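Local coordinates for pathogenicity island protein (Staphylococcus aureus subsp. aureus, PDB 3HL6), which is of unknown function, is encoded by a Staphylococcus aureus pathogenicity island and probably forms a dimer of identical subunits, at residues T16-Y21 with G78-I83; V64-E69 with D151-I156; F42-V47 with E175-V180. All blocks are in the same frame, centred on the assembly; numbering follows the deposited sequence.

Contact 1: residues T16-Y21 with G78-I83; sequences TLLRYY and GLIRSI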
loop_
_atom_site.group_PDB
_atom_site.type_symbol
_atom_site.label_atom_id
_atom_site.label_comp_id
_atom_site.label_asym_id
_atom_site.label_seq_id
_atom_site.Cartn_x
_atom_site.Cartn_y
_atom_site.Cartn_z
ATOM N N THR B 16 4.448 -4.087 5.307
ATOM C CA THR B 16 4.382 -4.642 6.650
ATOM C C THR B 16 4.252 -3.454 7.584
ATOM O O THR B 16 3.511 -3.487 8.547
ATOM C CB THR B 16 5.686 -5.440 7.036
ATOM O OG1 THR B 16 5.890 -6.558 6.169
ATOM C CG2 THR B 16 5.639 -5.929 8.480
ATOM N N LEU B 17 4.979 -2.393 7.294
ATOM C CA LEU B 17 4.896 -1.164 8.091
ATOM C C LEU B 17 3.516 -0.483 8.029
ATOM O O LEU B 17 3.028 -0.001 9.052
ATOM C CB LEU B 17 5.951 -0.169 7.643
ATOM C CG LEU B 17 7.366 -0.465 8.095
ATOM C CD1 LEU B 17 8.334 0.465 7.369
ATOM C CD2 LEU B 17 7.475 -0.309 9.632
ATOM N N LEU B 18 2.894 -0.449 6.853
ATOM C CA LEU B 18 1.566 0.151 6.719
ATOM C C LEU B 18 0.575 -0.649 7.547
ATOM O O LEU B 18 -0.279 -0.095 8.226
ATOM C CB LEU B 18 1.119 0.224 5.230
ATOM C CG LEU B 18 -0.148 1.030 4.850
ATOM C CD1 LEU B 18 0.013 2.454 5.299
ATOM C CD2 LEU B 18 -0.484 1.007 3.324
ATOM N N ARG B 19 0.709 -1.968 7.522
ATOM C CA ARG B 19 -0.229 -2.814 8.252
ATOM C C ARG B 19 -0.109 -2.682 9.775
ATOM O O ARG B 19 -1.097 -2.729 10.516
ATOM C CB ARG B 19 -0.052 -4.285 7.885
ATOM C CG ARG B 19 -1.126 -5.106 8.531
ATOM C CD ARG B 19 -0.925 -6.554 8.412
ATOM N NE ARG B 19 -1.938 -7.233 9.212
ATOM C CZ ARG B 19 -1.692 -7.939 10.314
ATOM N NH1 ARG B 19 -0.444 -8.090 10.755
ATOM N NH2 ARG B 19 -2.701 -8.500 10.964
ATOM N N TYR B 20 1.109 -2.553 10.262
ATOM C CA TYR B 20 1.249 -2.433 11.697
ATOM C C TYR B 20 0.871 -1.027 12.086
ATOM O O TYR B 20 0.309 -0.822 13.137
ATOM C CB TYR B 20 2.643 -2.900 12.177
ATOM C CG TYR B 20 2.646 -4.419 12.293
ATOM C CD1 TYR B 20 2.283 -5.047 13.484
ATOM C CD2 TYR B 20 2.927 -5.227 11.192
ATOM C CE1 TYR B 20 2.233 -6.437 13.591
ATOM C CE2 TYR B 20 2.882 -6.630 11.283
ATOM C CZ TYR B 20 2.526 -7.228 12.492
ATOM O OH TYR B 20 2.466 -8.615 12.614
ATOM N N TYR B 21 1.131 -0.063 11.211
ATOM C CA TYR B 21 0.853 1.314 11.559
ATOM C C TYR B 21 -0.619 1.510 11.856
ATOM O O TYR B 21 -0.999 2.082 12.871
ATOM C CB TYR B 21 1.285 2.277 10.457
ATOM C CG TYR B 21 0.859 3.687 10.758
ATOM C CD1 TYR B 21 -0.066 4.340 9.952
ATOM C CD2 TYR B 21 1.344 4.356 11.862
ATOM C CE1 TYR B 21 -0.465 5.606 10.212
ATOM C CE2 TYR B 21 0.943 5.627 12.137
ATOM C CZ TYR B 21 0.028 6.248 11.288
ATOM O OH TYR B 21 -0.408 7.520 11.537
ATOM N N GLY B 78 3.159 8.516 1.697
ATOM C CA GLY B 78 4.565 8.118 1.682
ATOM C C GLY B 78 4.763 6.609 1.686
ATOM O O GLY B 78 5.365 6.054 0.754
ATOM N N LEU B 79 4.253 5.918 2.705
ATOM C CA LEU B 79 4.383 4.456 2.749
ATOM C C LEU B 79 3.799 3.768 1.483
ATOM O O LEU B 79 4.432 2.879 0.881
ATOM C CB LEU B 79 3.761 3.887 4.031
ATOM C CG LEU B 79 4.581 4.165 5.290
ATOM C CD1 LEU B 79 3.980 3.519 6.535
ATOM C CD2 LEU B 79 6.009 3.724 5.109
ATOM N N ILE B 80 2.606 4.213 1.073
ATOM C CA ILE B 80 1.852 3.590 -0.021
ATOM C C ILE B 80 2.608 3.765 -1.331
ATOM O O ILE B 80 2.625 2.872 -2.185
ATOM C CB ILE B 80 0.421 4.156 -0.090
ATOM C CG1 ILE B 80 -0.188 4.128 1.308
ATOM C CG2 ILE B 80 -0.467 3.370 -1.043
ATOM C CD1 ILE B 80 -1.622 4.296 1.328
ATOM N N ARG B 81 3.296 4.893 -1.446
ATOM C CA ARG B 81 3.950 5.237 -2.675
ATOM C C ARG B 81 5.226 4.470 -2.855
ATOM O O ARG B 81 5.583 4.168 -3.978
ATOM C CB ARG B 81 4.241 6.717 -2.706
ATOM C CG ARG B 81 3.145 7.512 -3.396
ATOM C CD ARG B 81 3.535 8.970 -3.385
ATOM N NE ARG B 81 2.410 9.869 -3.664
ATOM C CZ ARG B 81 2.314 11.116 -3.186
ATOM N NH1 ARG B 81 3.278 11.608 -2.399
ATOM N NH2 ARG B 81 1.256 11.876 -3.494
ATOM N N SER B 82 5.913 4.129 -1.752
ATOM C CA SER B 82 7.018 3.189 -1.811
ATOM C C SER B 82 6.556 1.795 -2.182
ATOM O O SER B 82 7.355 0.966 -2.649
ATOM C CB SER B 82 7.764 3.150 -0.494
ATOM O OG SER B 82 8.439 4.382 -0.264
ATOM N N ILE B 83 5.280 1.506 -1.976
ATOM C CA ILE B 83 4.817 0.164 -2.328
ATOM C C ILE B 83 4.660 0.068 -3.839
ATOM O O ILE B 83 5.253 -0.795 -4.494
ATOM C CB ILE B 83 3.493 -0.220 -1.630
ATOM C CG1 ILE B 83 3.646 -0.265 -0.108
ATOM C CG2 ILE B 83 3.025 -1.575 -2.113
ATOM C CD1 ILE B 83 2.542 -1.013 0.543
#
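The carbonyl oxygen of L17 receives the amide of Y21 (Y21 N to L17 O 2.9 Å), one of the turn-to-turn bonds that hold helix 13-30 in shape where L17 and L18 meet L79 and I80 of helix 77-88. No hydrogen bond joins the two segments, and the contact is wholly apolar. The helices run roughly antiparallel, with 151° between the directions of the short segments and 9.9 Å between their axes, and they come closest in backbone terms at L18 and L79.

L18 and L79 meet between the helices. L18 carries its CG anti to the backbone N (chi1 -170°), which turns both methyls toward the second helix: CD1 lies 4.2 Å from L79 CB, while CD2 sits 3.7 Å from I80 CG1, with I80 CD1 just beyond. The aliphatic arms of L18 and I80 meet at a slant. I80 leaves its backbone to one side, and its CG1-CD1 arm is what swings back to L18. L79 works differently, pressing its CD1 methyl onto the first helix itself: CD1 is 4.1 Å from L18 N and 4.3 Å from L17 CB, so this methyl covers main chain as well as side chain.

I80 also packs on G15 of the second subunit, and I83 on I83 of that subunit, so the helix pair borders the dimer interface. On the sheet side, L17 rests on F35 and L37 of strand 33-37 and on Y46 of strand 44-49, while S82 OG bonds Q161 O of helix 152-163.

Contact 2: residues V64-E69 with D151-I156; sequences VRQSFE and DVIANI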
loop_
_atom_site.group_PDB
_atom_site.type_symbol
_atom_site.label_atom_id
_atom_site.label_comp_id
_atom_site.label_asym_id
_atom_site.label_seq_id
_atom_site.Cartn_x
_atom_site.Cartn_y
_atom_site.Cartn_z
ATOM N N VAL B 64 21.069 8.725 19.576
ATOM C CA VAL B 64 20.034 9.283 18.709
ATOM C C VAL B 64 19.076 10.136 19.511
ATOM O O VAL B 64 18.420 9.637 20.412
ATOM C CB VAL B 64 19.234 8.181 18.004
ATOM C CG1 VAL B 64 20.109 7.469 16.944
ATOM C CG2 VAL B 64 18.657 7.194 19.047
ATOM N N ARG B 65 19.001 11.421 19.178
ATOM C CA ARG B 65 18.074 12.353 19.824
ATOM C C ARG B 65 17.002 12.809 18.851
ATOM O O ARG B 65 16.197 13.693 19.152
ATOM C CB ARG B 65 18.821 13.576 20.378
ATOM C CG ARG B 65 17.995 14.409 21.401
ATOM C CD ARG B 65 17.084 13.517 22.297
ATOM N NE ARG B 65 15.720 14.038 22.431
ATOM C CZ ARG B 65 15.320 14.849 23.415
ATOM N NH1 ARG B 65 16.186 15.232 24.361
ATOM N NH2 ARG B 65 14.059 15.280 23.457
ATOM N N GLN B 66 16.991 12.184 17.683
ATOM C CA GLN B 66 16.216 12.670 16.552
ATOM C C GLN B 66 15.816 11.487 15.659
ATOM O O GLN B 66 16.664 10.829 15.068
ATOM C CB GLN B 66 17.041 13.694 15.781
ATOM C CG GLN B 66 16.384 14.240 14.545
ATOM C CD GLN B 66 15.260 15.207 14.851
ATOM O OE1 GLN B 66 14.159 14.797 15.218
ATOM N NE2 GLN B 66 15.526 16.495 14.684
ATOM N N SER B 67 14.524 11.199 15.591
ATOM C CA SER B 67 14.004 10.257 14.601
ATOM C C SER B 67 13.270 10.962 13.445
ATOM O O SER B 67 13.194 12.182 13.420
ATOM C CB SER B 67 13.077 9.255 15.272
ATOM O OG SER B 67 13.635 7.970 15.174
ATOM N N PHE B 68 12.736 10.190 12.501
ATOM C CA PHE B 68 12.130 10.759 11.301
ATOM C C PHE B 68 10.768 10.164 11.038
ATOM O O PHE B 68 10.604 8.954 11.044
ATOM C CB PHE B 68 13.060 10.578 10.100
ATOM C CG PHE B 68 14.459 11.005 10.389
ATOM C CD1 PHE B 68 14.837 12.325 10.184
ATOM C CD2 PHE B 68 15.373 10.101 10.967
ATOM C CE1 PHE B 68 16.113 12.733 10.506
ATOM C CE2 PHE B 68 16.653 10.485 11.278
ATOM C CZ PHE B 68 17.039 11.794 11.057
ATOM N N GLU B 69 9.793 11.037 10.822
ATOM C CA GLU B 69 8.428 10.642 10.607
ATOM C C GLU B 69 8.240 9.857 9.311
ATOM O O GLU B 69 8.549 10.353 8.230
ATOM C CB GLU B 69 7.548 11.896 10.559
ATOM C CG GLU B 69 6.116 11.616 10.126
ATOM C CD GLU B 69 5.172 12.724 10.494
ATOM O OE1 GLU B 69 4.131 12.880 9.789
ATOM O OE2 GLU B 69 5.463 13.427 11.487
ATOM N N ASP B 151 14.983 21.909 3.408
ATOM C CA ASP B 151 14.722 21.476 4.783
ATOM C C ASP B 151 15.302 20.083 5.051
ATOM O O ASP B 151 14.830 19.082 4.516
ATOM C CB ASP B 151 13.216 21.472 5.026
ATOM C CG ASP B 151 12.854 21.179 6.454
ATOM O OD1 ASP B 151 13.756 21.035 7.301
ATOM O OD2 ASP B 151 11.649 21.086 6.736
ATOM N N VAL B 152 16.332 20.025 5.882
ATOM C CA VAL B 152 17.087 18.793 6.071
ATOM C C VAL B 152 16.216 17.629 6.565
ATOM O O VAL B 152 16.322 16.511 6.052
ATOM C CB VAL B 152 18.296 19.020 7.006
ATOM C CG1 VAL B 152 18.792 17.711 7.610
ATOM C CG2 VAL B 152 19.404 19.693 6.246
ATOM N N ILE B 153 15.359 17.897 7.552
ATOM C CA ILE B 153 14.559 16.844 8.165
ATOM C C ILE B 153 13.563 16.294 7.166
ATOM O O ILE B 153 13.392 15.076 7.073
ATOM C CB ILE B 153 13.794 17.333 9.411
ATOM C CG1 ILE B 153 14.728 18.028 10.407
ATOM C CG2 ILE B 153 13.097 16.185 10.089
ATOM C CD1 ILE B 153 15.416 17.086 11.351
ATOM N N ALA B 154 12.903 17.185 6.417
ATOM C CA ALA B 154 11.908 16.790 5.426
ATOM C C ALA B 154 12.544 15.892 4.392
ATOM O O ALA B 154 12.003 14.875 4.013
ATOM C CB ALA B 154 11.321 18.019 4.740
ATOM N N ASN B 155 13.707 16.300 3.918
ATOM C CA ASN B 155 14.484 15.514 2.985
ATOM C C ASN B 155 14.832 14.106 3.498
ATOM O O ASN B 155 14.608 13.114 2.825
ATOM C CB ASN B 155 15.753 16.287 2.671
ATOM C CG ASN B 155 15.587 17.162 1.489
ATOM O OD1 ASN B 155 15.303 16.653 0.406
ATOM N ND2 ASN B 155 15.723 18.501 1.665
ATOM N N ILE B 156 15.382 14.044 4.697
ATOM C CA ILE B 156 15.714 12.772 5.313
ATOM C C ILE B 156 14.475 11.888 5.477
ATOM O O ILE B 156 14.521 10.667 5.225
ATOM C CB ILE B 156 16.480 12.971 6.623
ATOM C CG1 ILE B 156 17.850 13.567 6.294
ATOM C CG2 ILE B 156 16.681 11.649 7.304
ATOM C CD1 ILE B 156 18.571 14.180 7.457
#
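This is a hydrophobic strand-to-helix contact, partly buried, in which F68 at the start of strand 68-71 is covered by I153 and I156 from the first turns of helix 152-163. F68 is the common partner of the two isoleucines, and its closest approach is to I156. The methyl CG2 of I156 stands over one face of the phenyl ring, 3.6 Å from the ring centroid and 18° off the normal, which is a CH-pi arrangement. The methyl is displaced toward the rim, so that F68 CE1, at 3.4 Å from I156 CG2, is nearer than CZ or CG. F68 CG is anti to the carbonyl carbon (chi1 -49°), and the F68 and I156 side chains cross at a slant while the methyl stays over the face.

One helical turn earlier, I153 also presents its CG2 methyl to this ring, 4.2 Å from F68 CD1, coming in obliquely. Its CG1-CD1 arm goes instead to the side chain of Q66, with I153 CD1 at 4.0 Å from Q66 CD. The glutamine chain is bent at chi2 (73°), and the two side chains approach each other from opposite directions.

D151 occupies the N-cap position, and its carbonyl oxygen accepts the N155 amide (N155 N to D151 O 3.1 Å) together with a weak bond from N155 ND2, so one residue grips it twice. On the other segment, Q185 bonds both R65 N and Q66 O, and E157 OE2 accepts E69 N. F68 also stacks on Y160, one helical turn beyond I156. The whole is helix-on-sheet packing of an alpha+beta kind, the start of helix 152-163 covering strand 68-71, an outermost strand of the chain's mixed sheet.

Contact 3: residues F42-V47 with E175-V180; sequences FDMVYV and EGLKLV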
loop_
_atom_site.group_PDB
_atom_site.type_symbol
_atom_site.label_atom_id
_atom_site.label_comp_id
_atom_site.label_asym_id
_atom_site.label_seq_id
_atom_site.Cartn_x
_atom_site.Cartn_y
_atom_site.Cartn_z
ATOM N N PHE B 42 18.282 -2.002 6.267
ATOM C CA PHE B 42 18.589 -0.616 6.575
ATOM C C PHE B 42 18.586 -0.480 8.062
ATOM O O PHE B 42 18.945 0.569 8.594
ATOM C CB PHE B 42 17.509 0.329 6.018
ATOM C CG PHE B 42 17.754 0.787 4.607
ATOM C CD1 PHE B 42 18.635 1.813 4.345
ATOM C CD2 PHE B 42 17.087 0.200 3.559
ATOM C CE1 PHE B 42 18.855 2.247 3.049
ATOM C CE2 PHE B 42 17.295 0.628 2.243
ATOM C CZ PHE B 42 18.184 1.651 1.994
ATOM N N ASP B 43 18.134 -1.540 8.730
ATOM C CA ASP B 43 18.366 -1.714 10.141
ATOM C C ASP B 43 17.719 -0.611 10.969
ATOM O O ASP B 43 18.357 0.014 11.817
ATOM C CB ASP B 43 19.849 -1.692 10.376
ATOM C CG ASP B 43 20.254 -2.503 11.567
ATOM O OD1 ASP B 43 19.384 -2.820 12.418
ATOM O OD2 ASP B 43 21.465 -2.814 11.632
ATOM N N MET B 44 16.443 -0.365 10.730
ATOM C CA MET B 44 15.817 0.798 11.322
ATOM C C MET B 44 15.216 0.405 12.648
ATOM O O MET B 44 14.785 -0.738 12.826
ATOM C CB MET B 44 14.736 1.365 10.395
ATOM C CG MET B 44 15.284 2.039 9.150
ATOM S SD MET B 44 13.965 2.298 7.945
ATOM C CE MET B 44 14.824 3.055 6.568
ATOM N N VAL B 45 15.181 1.355 13.574
ATOM C CA VAL B 45 14.341 1.244 14.756
ATOM C C VAL B 45 13.042 2.032 14.536
ATOM O O VAL B 45 13.070 3.229 14.224
ATOM C CB VAL B 45 15.111 1.778 15.995
ATOM C CG1 VAL B 45 14.216 1.835 17.242
ATOM C CG2 VAL B 45 16.350 0.927 16.240
ATOM N N TYR B 46 11.902 1.366 14.683
ATOM C CA TYR B 46 10.613 2.025 14.411
ATOM C C TYR B 46 9.855 2.305 15.687
ATOM O O TYR B 46 9.752 1.449 16.554
ATOM C CB TYR B 46 9.719 1.171 13.502
ATOM C CG TYR B 46 10.394 0.703 12.239
ATOM C CD1 TYR B 46 11.123 -0.489 12.222
ATOM C CD2 TYR B 46 10.312 1.449 11.055
ATOM C CE1 TYR B 46 11.740 -0.927 11.068
ATOM C CE2 TYR B 46 10.929 1.010 9.886
ATOM C CZ TYR B 46 11.649 -0.176 9.908
ATOM O OH TYR B 46 12.273 -0.637 8.765
ATOM N N VAL B 47 9.291 3.500 15.789
ATOM C CA VAL B 47 8.541 3.873 16.958
ATOM C C VAL B 47 7.171 4.382 16.537
ATOM O O VAL B 47 7.053 5.213 15.628
ATOM C CB VAL B 47 9.292 4.943 17.759
ATOM C CG1 VAL B 47 8.372 5.586 18.770
ATOM C CG2 VAL B 47 10.526 4.326 18.452
ATOM N N GLU B 175 24.947 3.134 3.420
ATOM C CA GLU B 175 25.920 3.995 4.068
ATOM C C GLU B 175 25.459 5.460 3.953
ATOM O O GLU B 175 25.489 6.216 4.930
ATOM C CB GLU B 175 27.300 3.773 3.448
ATOM C CG GLU B 175 28.457 4.511 4.143
ATOM C CD GLU B 175 28.650 4.073 5.600
ATOM O OE1 GLU B 175 28.044 3.039 5.993
ATOM O OE2 GLU B 175 29.408 4.768 6.343
ATOM N N GLY B 176 25.013 5.854 2.763
ATOM C CA GLY B 176 24.407 7.174 2.566
ATOM C C GLY B 176 23.374 7.606 3.585
ATOM O O GLY B 176 23.457 8.702 4.140
ATOM N N LEU B 177 22.387 6.760 3.839
ATOM C CA LEU B 177 21.332 7.120 4.783
ATOM C C LEU B 177 21.859 7.196 6.229
ATOM O O LEU B 177 21.415 8.032 7.033
ATOM C CB LEU B 177 20.150 6.164 4.661
ATOM C CG LEU B 177 18.951 6.561 5.527
ATOM C CD1 LEU B 177 18.388 7.978 5.144
ATOM C CD2 LEU B 177 17.884 5.494 5.470
ATOM N N LYS B 178 22.824 6.337 6.539
ATOM C CA LYS B 178 23.410 6.309 7.855
ATOM C C LYS B 178 24.225 7.574 8.156
ATOM O O LYS B 178 24.100 8.130 9.255
ATOM C CB LYS B 178 24.253 5.028 8.010
ATOM C CG LYS B 178 25.086 4.948 9.245
ATOM C CD LYS B 178 25.287 3.492 9.652
ATOM C CE LYS B 178 26.396 3.389 10.719
ATOM N NZ LYS B 178 26.475 2.062 11.400
ATOM N N LEU B 179 25.020 8.048 7.191
ATOM C CA LEU B 179 25.855 9.248 7.409
ATOM C C LEU B 179 25.032 10.536 7.539
ATOM O O LEU B 179 25.366 11.474 8.278
ATOM C CB LEU B 179 26.857 9.447 6.272
ATOM C CG LEU B 179 27.790 8.331 5.807
ATOM C CD1 LEU B 179 28.154 8.505 4.322
ATOM C CD2 LEU B 179 29.037 8.301 6.680
ATOM N N VAL B 180 23.959 10.588 6.780
ATOM C CA VAL B 180 23.075 11.717 6.848
ATOM C C VAL B 180 22.315 11.663 8.164
ATOM O O VAL B 180 22.157 12.681 8.831
ATOM C CB VAL B 180 22.139 11.712 5.634
ATOM C CG1 VAL B 180 21.092 12.687 5.818
ATOM C CG2 VAL B 180 22.966 12.074 4.340
#
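The backbones stay well apart, with the CA atoms of F42 and L177 nearest at 8.4 Å, and D43 takes a left-handed conformation (phi 63°) between F42 and the start of strand 44-49. Across this separation a single methyl, L177 CD2 of helix 171-184, makes the contacts with both F42 and M44. L177 has CG anti to its backbone N (chi1 -175°), which sends the side chain out from the helix toward the strand entrance. There CD2 lies 3.9 Å from F42 CD1 and 4.1 Å from M44 CE, where the one methyl touches both the F42 ring and the M44 terminal methyl.

F42 crosses L177 at about a right angle, and the methyl meets its ring obliquely along the CD1-CE1 side. M44 also lies across L177. Although its CB points to one side of the helix, the chain runs extended beyond CG (chi3 -179°), and that length carries CE as far as the leucine. The area buried is small, 98 Å² over both sides, yet all three residues are buried. A helix leucine packed on the entry of a sheet strand in this way is characteristic of helix-on-sheet cores.

The D40 carboxylate braces the strand entrance, OD1 accepting F42 N and OD2 taking both M44 N and Y46 OH. The cluster continues into its surroundings: L177 also touches V57 of strand 52-57 and Y160 of helix 152-163, while M44 packs on S55 of that strand and on Y160 and A163 of that helix.

The three contacts share one apolar interior, formed where helices pack on the mixed sheet. Contacts 2 and 3 lie closest, their centres 11 Å apart, and they touch directly through I156 CD1 and V180 CG1 at 3.4 Å. Y160 is a further bridge, packing on F68 of contact 2 and on M44 and L177 of contact 3. Contact 1 is more distant, its centre 17 Å from that of contact 3, but L17 CD2 meets Y46 CD2 at 3.6 Å. Contacts 1 and 2 do not touch, their nearest atoms being about 7 Å apart, although strand 68-71 and helix 77-88 are consecutive. Of the three, contact 1 alone reaches the second subunit.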